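Local coordinates for protein putative aminooxidase (Propionibacterium acnes, PDB 2BA9) that isomerises polyunsaturated fatty acids, producing conjugated linoleic acid, with a bound flavin-adenine dinucleotide in a fold related to the flavin-containing amine oxidoreductases, at residues Pro16-Glu26 against Phe209-His218; Asp284-Pro292 against Met352-Lys361. One frame throughout, in Å; residues are numbered along the deposited sequence.

Contact 1 of 2, residues Pro16-Glu26 against Phe209-His218; sequences PAGLAAGMYLE and FEHLNATLEH. With FAD (flavin-adenine dinucleotide), chain D.
Glu-26 OE1 takes the backbone N-H of Glu-217 at 2.7 Å from Glu-217 N, a nearly straight bond (166°) that arrives on the syn side of the carboxylate, 29° out of its plane. The same oxygen also bonds Tyr-33 OH, while OE2 forms a salt bridge with Arg-76, so both oxygens are held and the carboxylate's rotation is restricted. Glu-26 reaches across because CG lies anti to the backbone N (chi1 -169°) and the chain runs on extended. Glu-217 turns its own acid to His-31; its OE1 stays 4.3 Å from Glu-26 OE1, a like-charge approach that Arg-76 would be expected to ease.

The packing is otherwise largely apolar. Leu-19 sends CD1 to Phe-209 CB (3.7 Å) and CD2 to Asn-213 OD1 (3.5 Å), an oxygen that accepts a hydrogen bond from the backbone N of Ala-220. Met-23 SD meets Leu-212 CD1 at 3.8 Å, the two side chains at about a right angle, and Leu-216, just past the end of helix 204-215, puts CD2 3.7 Å from Met-23 N. At the other end Pro-16 CG sits over one face of the Phe-209 ring, 3.9 Å from its centroid, a CH-pi contact.

Beyond Pro-16, Ala-17 N bonds FAD O1P at 3.1 Å. Helix 16-28 thus fits the first helix of a Rossmann-type dinucleotide-binding fold, its N-terminal turn at the diphosphate.

Contact 2 of 2, residues Asp284-Pro292 against Met352-Lys361; sequences DACLVKEYP and METFGHPVEK
With CG anti to the carbonyl carbon (chi1 -52°), His-357 turns its ring toward the chain at Glu-290 and Pro-292. ND1 donates to Glu-290 O at 3.0 Å; the oxygen lies in the ring plane, though the donor stands 38° out of the carbonyl plane. Pro-292 CB covers one face of this imidazole, 4.0 Å from its centroid and offset toward the rim.

Lys-289 is placed by CG standing between its backbone N and carbonyl carbon (chi1 36°): the aliphatic chain crosses Pro-358 at about a right angle, Lys-289 CG 3.8 Å from Pro-358 CG, and passes obliquely across Glu-360. Lys-289 NZ and Glu-360 OE2, 4.5 Å apart, are beyond a salt bridge.

Leu-287 O accepts Glu-360 N at 2.9 Å and, weakly, Lys-361 N, so two residues face one in a classic beta bulge. Leu-287 N returns a bond to Lys-361 O, and Lys-289 N meets Pro-358 O at 2.8 Å.

A Schellman motif at Gly-356 closes helix 341-355 and leads into strand 359-373, antiparallel to strand 277-288. On the latter's other side runs strand 325-330, with Ile-325 against Val-288, while Tyr-313 of strand 310-315 touches Met-352, His-357 and Pro-292.

Contacts 1 and 2 follow one another along the chain and do not touch: their centres are 38 Å apart and their nearest atoms about 16 Å. Contact 1 meets the cofactor directly, through the start of helix 16-28 at the FAD diphosphate. Contact 2 is more peripheral, its centre about 26 Å from the centre of the chain against 18 Å for contact 1. It still approaches the FAD along strand 277-288, where the Ala-285 side chain comes within about 11 Å of it. One contact thus pairs helices beside the parallel dinucleotide-binding sheet; the other joins two strands at one margin of the mixed sheet.

Contact 1 of 2, residues Pro16-Glu26 against Phe209-His218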
loop_
_atom_site.group_PDB
_atom_site.type_symbol
_atom_site.label_atom_id
_atom_site.label_comp_id
_atom_site.label_asym_id
_atom_site.label_seq_id
_atom_site.Cartn_x
_atom_site.Cartn_y
_atom_site.Cartn_z
ATOM N N PRO A 16 2.655 -8.617 -4.582
ATOM C CA PRO A 16 1.393 -9.247 -4.208
ATOM C C PRO A 16 0.320 -9.287 -5.309
ATOM O O PRO A 16 -0.336 -10.310 -5.480
ATOM C CB PRO A 16 0.935 -8.388 -3.026
ATOM C CG PRO A 16 2.259 -7.984 -2.365
ATOM C CD PRO A 16 3.144 -7.699 -3.532
ATOM N N ALA A 17 0.153 -8.183 -6.042
ATOM C CA ALA A 17 -0.892 -8.079 -7.067
ATOM C C ALA A 17 -0.640 -9.019 -8.252
ATOM O O ALA A 17 -1.563 -9.663 -8.734
ATOM C CB ALA A 17 -1.025 -6.646 -7.550
ATOM N N GLY A 18 0.610 -9.087 -8.709
ATOM C CA GLY A 18 0.981 -9.955 -9.822
ATOM C C GLY A 18 0.891 -11.413 -9.433
ATOM O O GLY A 18 0.318 -12.229 -10.149
ATOM N N LEU A 19 1.472 -11.731 -8.278
ATOM C CA LEU A 19 1.462 -13.091 -7.774
ATOM C C LEU A 19 0.034 -13.591 -7.526
ATOM O O LEU A 19 -0.267 -14.751 -7.777
ATOM C CB LEU A 19 2.301 -13.188 -6.504
ATOM C CG LEU A 19 3.795 -12.907 -6.664
ATOM C CD1 LEU A 19 4.449 -12.804 -5.300
ATOM C CD2 LEU A 19 4.478 -13.979 -7.546
ATOM N N ALA A 20 -0.829 -12.709 -7.037
ATOM C CA ALA A 20 -2.246 -13.049 -6.790
ATOM C C ALA A 20 -3.003 -13.240 -8.096
ATOM O O ALA A 20 -3.885 -14.095 -8.199
ATOM C CB ALA A 20 -2.914 -11.966 -5.951
ATOM N N ALA A 21 -2.666 -12.427 -9.092
ATOM C CA ALA A 21 -3.277 -12.532 -10.402
ATOM C C ALA A 21 -2.974 -13.912 -10.965
ATOM O O ALA A 21 -3.865 -14.602 -11.490
ATOM C CB ALA A 21 -2.756 -11.437 -11.317
ATOM N N GLY A 22 -1.713 -14.325 -10.827
ATOM C CA GLY A 22 -1.300 -15.661 -11.248
ATOM C C GLY A 22 -2.046 -16.757 -10.512
ATOM O O GLY A 22 -2.622 -17.652 -11.137
ATOM N N MET A 23 -2.017 -16.696 -9.180
ATOM C CA MET A 23 -2.754 -17.654 -8.324
ATOM C C MET A 23 -4.193 -17.837 -8.754
ATOM O O MET A 23 -4.662 -18.960 -8.891
ATOM C CB MET A 23 -2.761 -17.181 -6.867
ATOM C CG MET A 23 -3.662 -17.991 -5.930
ATOM S SD MET A 23 -3.702 -17.320 -4.268
ATOM C CE MET A 23 -5.130 -18.113 -3.545
ATOM N N TYR A 24 -4.908 -16.736 -8.932
ATOM C CA TYR A 24 -6.355 -16.815 -9.170
ATOM C C TYR A 24 -6.708 -17.129 -10.617
ATOM O O TYR A 24 -7.776 -17.701 -10.892
ATOM C CB TYR A 24 -7.073 -15.557 -8.663
ATOM C CG TYR A 24 -7.164 -15.551 -7.147
ATOM C CD1 TYR A 24 -8.030 -16.414 -6.473
ATOM C CD2 TYR A 24 -6.362 -14.714 -6.389
ATOM C CE1 TYR A 24 -8.086 -16.430 -5.070
ATOM C CE2 TYR A 24 -6.414 -14.720 -5.002
ATOM C CZ TYR A 24 -7.268 -15.570 -4.349
ATOM O OH TYR A 24 -7.277 -15.543 -2.973
ATOM N N LEU A 25 -5.819 -16.779 -11.542
ATOM C CA LEU A 25 -5.977 -17.221 -12.925
ATOM C C LEU A 25 -5.799 -18.737 -12.984
ATOM O O LEU A 25 -6.644 -19.449 -13.543
ATOM C CB LEU A 25 -4.997 -16.496 -13.865
ATOM C CG LEU A 25 -5.467 -15.100 -14.302
ATOM C CD1 LEU A 25 -4.324 -14.252 -14.872
ATOM C CD2 LEU A 25 -6.606 -15.213 -15.315
ATOM N N GLU A 26 -4.705 -19.216 -12.389
ATOM C CA GLU A 26 -4.429 -20.644 -12.321
ATOM C C GLU A 26 -5.661 -21.389 -11.806
ATOM O O GLU A 26 -6.123 -22.335 -12.438
ATOM C CB GLU A 26 -3.230 -20.916 -11.412
ATOM C CG GLU A 26 -2.706 -22.339 -11.499
ATOM C CD GLU A 26 -1.505 -22.567 -10.608
ATOM O OE1 GLU A 26 -0.472 -21.916 -10.828
ATOM O OE2 GLU A 26 -1.595 -23.415 -9.701
ATOM N N PHE A 209 4.617 -14.447 0.132
ATOM C CA PHE A 209 4.584 -14.199 -1.300
ATOM C C PHE A 209 5.741 -14.913 -2.010
ATOM O O PHE A 209 5.614 -15.325 -3.158
ATOM C CB PHE A 209 4.576 -12.703 -1.565
ATOM C CG PHE A 209 3.322 -12.035 -1.105
ATOM C CD1 PHE A 209 2.122 -12.223 -1.803
ATOM C CD2 PHE A 209 3.314 -11.260 0.036
ATOM C CE1 PHE A 209 0.933 -11.623 -1.376
ATOM C CE2 PHE A 209 2.145 -10.652 0.468
ATOM C CZ PHE A 209 0.944 -10.827 -0.245
ATOM N N GLU A 210 6.867 -15.082 -1.318
ATOM C CA GLU A 210 7.910 -15.973 -1.818
ATOM C C GLU A 210 7.337 -17.385 -1.941
ATOM O O GLU A 210 7.464 -18.024 -2.983
ATOM C CB GLU A 210 9.148 -15.931 -0.916
ATOM C CG GLU A 210 9.879 -14.612 -1.004
ATOM C CD GLU A 210 11.018 -14.470 -0.004
ATOM O OE1 GLU A 210 10.927 -14.946 1.153
ATOM O OE2 GLU A 210 12.002 -13.822 -0.378
ATOM N N HIS A 211 6.636 -17.843 -0.909
ATOM C CA HIS A 211 6.054 -19.182 -0.933
ATOM C C HIS A 211 4.888 -19.316 -1.922
ATOM O O HIS A 211 4.744 -20.345 -2.573
ATOM C CB HIS A 211 5.597 -19.582 0.454
ATOM C CG HIS A 211 6.675 -19.513 1.484
ATOM N ND1 HIS A 211 6.408 -19.329 2.821
ATOM C CD2 HIS A 211 8.025 -19.567 1.370
ATOM C CE1 HIS A 211 7.546 -19.301 3.491
ATOM N NE2 HIS A 211 8.541 -19.437 2.632
ATOM N N LEU A 212 4.060 -18.283 -2.039
ATOM C CA LEU A 212 3.003 -18.282 -3.041
ATOM C C LEU A 212 3.573 -18.511 -4.446
ATOM O O LEU A 212 3.035 -19.309 -5.225
ATOM C CB LEU A 212 2.207 -16.966 -3.013
ATOM C CG LEU A 212 1.118 -16.796 -4.092
ATOM C CD1 LEU A 212 0.056 -17.931 -4.044
ATOM C CD2 LEU A 212 0.471 -15.430 -3.963
ATOM N N ASN A 213 4.631 -17.774 -4.754
ATOM C CA ASN A 213 5.368 -17.900 -6.005
ATOM C C ASN A 213 5.772 -19.343 -6.239
ATOM O O ASN A 213 5.517 -19.898 -7.304
ATOM C CB ASN A 213 6.618 -16.998 -5.963
ATOM C CG ASN A 213 7.336 -16.895 -7.311
ATOM O OD1 ASN A 213 6.718 -16.576 -8.322
ATOM N ND2 ASN A 213 8.657 -17.127 -7.312
ATOM N N ALA A 214 6.377 -19.956 -5.220
ATOM C CA ALA A 214 6.748 -21.365 -5.267
ATOM C C ALA A 214 5.565 -22.286 -5.587
ATOM O O ALA A 214 5.709 -23.217 -6.350
ATOM C CB ALA A 214 7.419 -21.787 -3.961
ATOM N N THR A 215 4.390 -22.011 -5.032
ATOM C CA THR A 215 3.219 -22.880 -5.268
ATOM C C THR A 215 2.604 -22.732 -6.668
ATOM O O THR A 215 1.795 -23.568 -7.085
ATOM C CB THR A 215 2.103 -22.621 -4.234
ATOM O OG1 THR A 215 1.538 -21.331 -4.469
ATOM C CG2 THR A 215 2.643 -22.699 -2.811
ATOM N N LEU A 216 2.954 -21.659 -7.373
ATOM C CA LEU A 216 2.440 -21.401 -8.722
ATOM C C LEU A 216 2.958 -22.411 -9.742
ATOM O O LEU A 216 4.115 -22.839 -9.677
ATOM C CB LEU A 216 2.849 -19.999 -9.210
ATOM C CG LEU A 216 2.319 -18.812 -8.410
ATOM C CD1 LEU A 216 2.737 -17.502 -9.061
ATOM C CD2 LEU A 216 0.786 -18.915 -8.251
ATOM N N GLU A 217 2.084 -22.747 -10.691
ATOM C CA GLU A 217 2.414 -23.551 -11.863
ATOM C C GLU A 217 3.548 -22.875 -12.645
ATOM O O GLU A 217 4.463 -23.549 -13.106
ATOM C CB GLU A 217 1.154 -23.718 -12.745
ATOM C CG GLU A 217 1.227 -24.766 -13.857
ATOM C CD GLU A 217 -0.063 -24.830 -14.691
ATOM O OE1 GLU A 217 -1.157 -24.572 -14.143
ATOM O OE2 GLU A 217 0.015 -25.146 -15.897
ATOM N N HIS A 218 3.490 -21.546 -12.767
ATOM C CA HIS A 218 4.564 -20.771 -13.394
ATOM C C HIS A 218 5.035 -19.632 -12.478
ATOM O O HIS A 218 4.499 -18.519 -12.519
ATOM C CB HIS A 218 4.114 -20.200 -14.747
ATOM C CG HIS A 218 3.501 -21.213 -15.657
ATOM N ND1 HIS A 218 4.249 -22.013 -16.492
ATOM C CD2 HIS A 218 2.207 -21.552 -15.867
ATOM C CE1 HIS A 218 3.442 -22.810 -17.171
ATOM N NE2 HIS A 218 2.198 -22.549 -16.812
HETATM P PA FAD D . 4.367 -3.632 -5.377
HETATM O O1A FAD D . 4.351 -4.255 -4.012
HETATM O O2A FAD D . 5.063 -2.293 -5.507
HETATM O O5B FAD D . 5.116 -4.628 -6.382
HETATM C C5B FAD D . 5.189 -4.250 -7.737
HETATM C C4B FAD D . 6.124 -5.177 -8.484
HETATM O O4B FAD D . 6.149 -4.799 -9.846
HETATM C C3B FAD D . 7.551 -5.116 -7.934
HETATM O O3B FAD D . 8.003 -6.415 -7.626
HETATM C C2B FAD D . 8.332 -4.454 -9.044
HETATM O O2B FAD D . 9.714 -4.814 -9.047
HETATM C C1B FAD D . 7.490 -4.827 -10.277
HETATM N N9A FAD D . 7.750 -3.885 -11.380
HETATM C C8A FAD D . 7.666 -2.509 -11.346
HETATM N N7A FAD D . 8.013 -2.019 -12.570
HETATM C C5A FAD D . 8.316 -3.069 -13.383
HETATM C C6A FAD D . 8.746 -3.163 -14.722
HETATM N N6A FAD D . 8.555 -2.093 -15.560
HETATM N N1A FAD D . 8.946 -4.424 -15.273
HETATM C C2A FAD D . 8.792 -5.575 -14.515
HETATM N N3A FAD D . 8.373 -5.469 -13.195
HETATM C C4A FAD D . 8.159 -4.247 -12.633
HETATM N N1 FAD D . 0.370 -3.039 3.128
HETATM C C2 FAD D . -0.538 -3.557 4.030
HETATM O O2 FAD D . -1.472 -4.252 3.631
HETATM N N3 FAD D . -0.410 -3.267 5.374
HETATM C C4 FAD D . 0.638 -2.489 5.821
HETATM O O4 FAD D . 0.734 -2.265 7.038
HETATM C C4X FAD D . 1.567 -1.976 4.910
HETATM N N5 FAD D . 2.618 -1.173 5.319
HETATM C C5X FAD D . 3.627 -0.799 4.452
HETATM C C6 FAD D . 4.745 -0.112 4.921
HETATM C C7 FAD D . 5.772 0.224 4.042
HETATM C C7M FAD D . 6.971 0.950 4.586
HETATM C C8 FAD D . 5.673 -0.115 2.695
HETATM C C8M FAD D . 6.749 0.228 1.709
HETATM C C9 FAD D . 4.549 -0.796 2.236
HETATM C C9A FAD D . 3.510 -1.138 3.102
HETATM N N10 FAD D . 2.355 -1.807 2.657
HETATM C C10 FAD D . 1.430 -2.279 3.559
HETATM C "C1'" FAD D . 1.925 -1.728 1.230
HETATM C "C2'" FAD D . 2.159 -3.039 0.490
HETATM O "O2'" FAD D . 3.469 -3.551 0.711
HETATM C "C3'" FAD D . 1.913 -2.778 -0.988
HETATM O "O3'" FAD D . 0.647 -2.132 -1.149
HETATM C "C4'" FAD D . 1.973 -4.070 -1.786
HETATM O "O4'" FAD D . 3.302 -4.572 -1.855
HETATM C "C5'" FAD D . 1.398 -3.807 -3.171
HETATM O "O5'" FAD D . 1.710 -4.867 -4.030
HETATM P P FAD D . 1.735 -4.629 -5.633
HETATM O O1P FAD D . 2.156 -5.899 -6.349
HETATM O O2P FAD D . 0.382 -4.163 -6.046
HETATM O O3P FAD D . 2.855 -3.513 -5.907
#

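Contact 2 of 2, residues Asp284-Pro292 against Met352-Lys361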
loop_
_atom_site.group_PDB
_atom_site.type_symbol
_atom_site.label_atom_id
_atom_site.label_comp_id
_atom_site.label_asym_id
_atom_site.label_seq_id
_atom_site.Cartn_x
_atom_site.Cartn_y
_atom_site.Cartn_z
ATOM N N ASP A 284 14.129 3.875 6.941
ATOM C CA ASP A 284 15.514 3.693 7.312
ATOM C C ASP A 284 15.563 2.610 8.365
ATOM O O ASP A 284 14.846 2.690 9.364
ATOM C CB ASP A 284 16.097 4.983 7.886
ATOM C CG ASP A 284 16.343 6.026 6.842
ATOM O OD1 ASP A 284 17.522 6.214 6.490
ATOM O OD2 ASP A 284 15.375 6.676 6.394
ATOM N N ALA A 285 16.402 1.604 8.129
ATOM C CA ALA A 285 16.628 0.519 9.086
ATOM C C ALA A 285 17.813 0.903 9.949
ATOM O O ALA A 285 18.907 1.099 9.430
ATOM C CB ALA A 285 16.875 -0.831 8.364
ATOM N N CYS A 286 17.575 1.015 11.258
ATOM C CA CYS A 286 18.518 1.620 12.203
ATOM C C CYS A 286 18.986 0.665 13.298
ATOM O O CYS A 286 18.200 -0.089 13.826
ATOM C CB CYS A 286 17.872 2.837 12.876
ATOM S SG CYS A 286 17.329 4.144 11.755
ATOM N N LEU A 287 20.279 0.693 13.595
ATOM C CA LEU A 287 20.807 0.228 14.867
ATOM C C LEU A 287 20.740 1.438 15.780
ATOM O O LEU A 287 21.156 2.524 15.399
ATOM C CB LEU A 287 22.250 -0.271 14.731
ATOM C CG LEU A 287 22.430 -1.434 13.755
ATOM C CD1 LEU A 287 23.893 -1.945 13.710
ATOM C CD2 LEU A 287 21.477 -2.543 14.118
ATOM N N VAL A 288 20.192 1.250 16.974
ATOM C CA VAL A 288 19.998 2.349 17.909
ATOM C C VAL A 288 20.802 2.094 19.194
ATOM O O VAL A 288 21.028 0.944 19.588
ATOM C CB VAL A 288 18.456 2.594 18.212
ATOM C CG1 VAL A 288 17.681 2.947 16.931
ATOM C CG2 VAL A 288 17.802 1.405 18.888
ATOM N N LYS A 289 21.285 3.165 19.811
ATOM C CA LYS A 289 21.656 3.094 21.226
ATOM C C LYS A 289 20.430 3.579 22.000
ATOM O O LYS A 289 19.646 4.412 21.500
ATOM C CB LYS A 289 22.935 3.884 21.570
ATOM C CG LYS A 289 23.148 5.194 20.797
ATOM C CD LYS A 289 24.434 5.895 21.227
ATOM C CE LYS A 289 24.758 7.072 20.307
ATOM N NZ LYS A 289 25.363 6.641 18.997
ATOM N N GLU A 290 20.238 3.038 23.195
ATOM C CA GLU A 290 18.984 3.204 23.937
ATOM C C GLU A 290 17.844 2.592 23.115
ATOM O O GLU A 290 17.104 3.291 22.411
ATOM C CB GLU A 290 18.719 4.678 24.302
ATOM C CG GLU A 290 19.293 5.162 25.639
ATOM C CD GLU A 290 20.685 4.609 25.977
ATOM O OE1 GLU A 290 20.755 3.546 26.644
ATOM O OE2 GLU A 290 21.703 5.243 25.609
ATOM N N TYR A 291 17.733 1.270 23.211
ATOM C CA TYR A 291 16.720 0.504 22.486
ATOM C C TYR A 291 15.311 0.787 23.029
ATOM O O TYR A 291 15.077 0.682 24.229
ATOM C CB TYR A 291 17.032 -0.985 22.625
ATOM C CG TYR A 291 16.443 -1.890 21.560
ATOM C CD1 TYR A 291 16.757 -1.716 20.214
ATOM C CD2 TYR A 291 15.623 -2.975 21.910
ATOM C CE1 TYR A 291 16.242 -2.566 19.243
ATOM C CE2 TYR A 291 15.108 -3.832 20.937
ATOM C CZ TYR A 291 15.415 -3.614 19.611
ATOM O OH TYR A 291 14.924 -4.465 18.647
ATOM N N PRO A 292 14.366 1.165 22.159
ATOM C CA PRO A 292 12.995 1.266 22.656
ATOM C C PRO A 292 12.476 -0.064 23.185
ATOM O O PRO A 292 12.965 -1.119 22.784
ATOM C CB PRO A 292 12.189 1.729 21.439
ATOM C CG PRO A 292 13.116 1.696 20.270
ATOM C CD PRO A 292 14.508 1.595 20.756
ATOM N N MET A 352 15.214 10.865 16.155
ATOM C CA MET A 352 15.451 9.742 17.073
ATOM C C MET A 352 16.265 10.121 18.316
ATOM O O MET A 352 16.042 9.606 19.405
ATOM C CB MET A 352 16.120 8.570 16.332
ATOM C CG MET A 352 15.212 7.895 15.290
ATOM S SD MET A 352 13.704 7.197 15.997
ATOM C CE MET A 352 14.245 5.584 16.601
ATOM N N GLU A 353 17.212 11.030 18.167
ATOM C CA GLU A 353 17.948 11.505 19.337
ATOM C C GLU A 353 17.020 12.258 20.294
ATOM O O GLU A 353 17.025 12.043 21.516
ATOM C CB GLU A 353 19.099 12.388 18.915
ATOM C CG GLU A 353 20.092 12.610 20.031
ATOM C CD GLU A 353 21.177 13.558 19.626
ATOM O OE1 GLU A 353 21.433 13.654 18.403
ATOM O OE2 GLU A 353 21.777 14.192 20.531
ATOM N N THR A 354 16.209 13.127 19.719
ATOM C CA THR A 354 15.161 13.814 20.459
ATOM C C THR A 354 14.223 12.846 21.198
ATOM O O THR A 354 13.896 13.065 22.382
ATOM C CB THR A 354 14.395 14.723 19.504
ATOM O OG1 THR A 354 15.298 15.756 19.078
ATOM C CG2 THR A 354 13.160 15.306 20.167
ATOM N N PHE A 355 13.841 11.766 20.524
ATOM C CA PHE A 355 12.972 10.738 21.120
ATOM C C PHE A 355 13.685 9.918 22.211
ATOM O O PHE A 355 13.017 9.201 22.975
ATOM C CB PHE A 355 12.385 9.780 20.056
ATOM C CG PHE A 355 11.614 10.461 18.937
ATOM C CD1 PHE A 355 11.029 11.709 19.103
ATOM C CD2 PHE A 355 11.466 9.824 17.712
ATOM C CE1 PHE A 355 10.315 12.307 18.066
ATOM C CE2 PHE A 355 10.751 10.415 16.665
ATOM C CZ PHE A 355 10.179 11.662 16.846
ATOM N N GLY A 356 15.020 10.015 22.276
ATOM C CA GLY A 356 15.824 9.280 23.263
ATOM C C GLY A 356 16.288 7.916 22.786
ATOM O O GLY A 356 16.663 7.057 23.582
ATOM N N HIS A 357 16.289 7.722 21.474
ATOM C CA HIS A 357 16.694 6.459 20.873
ATOM C C HIS A 357 17.707 6.763 19.769
ATOM O O HIS A 357 17.435 6.541 18.590
ATOM C CB HIS A 357 15.467 5.723 20.328
ATOM C CG HIS A 357 14.359 5.566 21.324
ATOM N ND1 HIS A 357 14.496 4.826 22.483
ATOM C CD2 HIS A 357 13.093 6.053 21.335
ATOM C CE1 HIS A 357 13.364 4.871 23.162
ATOM N NE2 HIS A 357 12.495 5.605 22.486
ATOM N N PRO A 358 18.867 7.338 20.149
ATOM C CA PRO A 358 19.797 7.815 19.121
ATOM C C PRO A 358 20.383 6.732 18.179
ATOM O O PRO A 358 20.689 5.617 18.612
ATOM C CB PRO A 358 20.887 8.532 19.921
ATOM C CG PRO A 358 20.709 8.120 21.343
ATOM C CD PRO A 358 19.319 7.649 21.515
ATOM N N VAL A 359 20.526 7.088 16.901
ATOM C CA VAL A 359 20.957 6.156 15.867
ATOM C C VAL A 359 22.478 6.003 15.915
ATOM O O VAL A 359 23.212 6.991 15.928
ATOM C CB VAL A 359 20.486 6.627 14.446
ATOM C CG1 VAL A 359 20.964 5.673 13.331
ATOM C CG2 VAL A 359 18.968 6.763 14.396
ATOM N N GLU A 360 22.956 4.768 15.970
ATOM C CA GLU A 360 24.372 4.499 15.763
ATOM C C GLU A 360 24.673 4.262 14.299
ATOM O O GLU A 360 25.754 4.600 13.834
ATOM C CB GLU A 360 24.812 3.268 16.545
ATOM C CG GLU A 360 24.585 3.417 18.032
ATOM C CD GLU A 360 24.896 2.152 18.810
ATOM O OE1 GLU A 360 24.651 1.036 18.284
ATOM O OE2 GLU A 360 25.383 2.286 19.955
ATOM N N LYS A 361 23.728 3.638 13.596
ATOM C CA LYS A 361 23.919 3.272 12.210
ATOM C C LYS A 361 22.599 3.104 11.472
ATOM O O LYS A 361 21.660 2.588 12.031
ATOM C CB LYS A 361 24.677 1.955 12.150
ATOM C CG LYS A 361 25.386 1.727 10.842
ATOM C CD LYS A 361 26.684 2.517 10.744
ATOM C CE LYS A 361 27.799 1.925 11.627
ATOM N NZ LYS A 361 27.732 0.466 11.817
#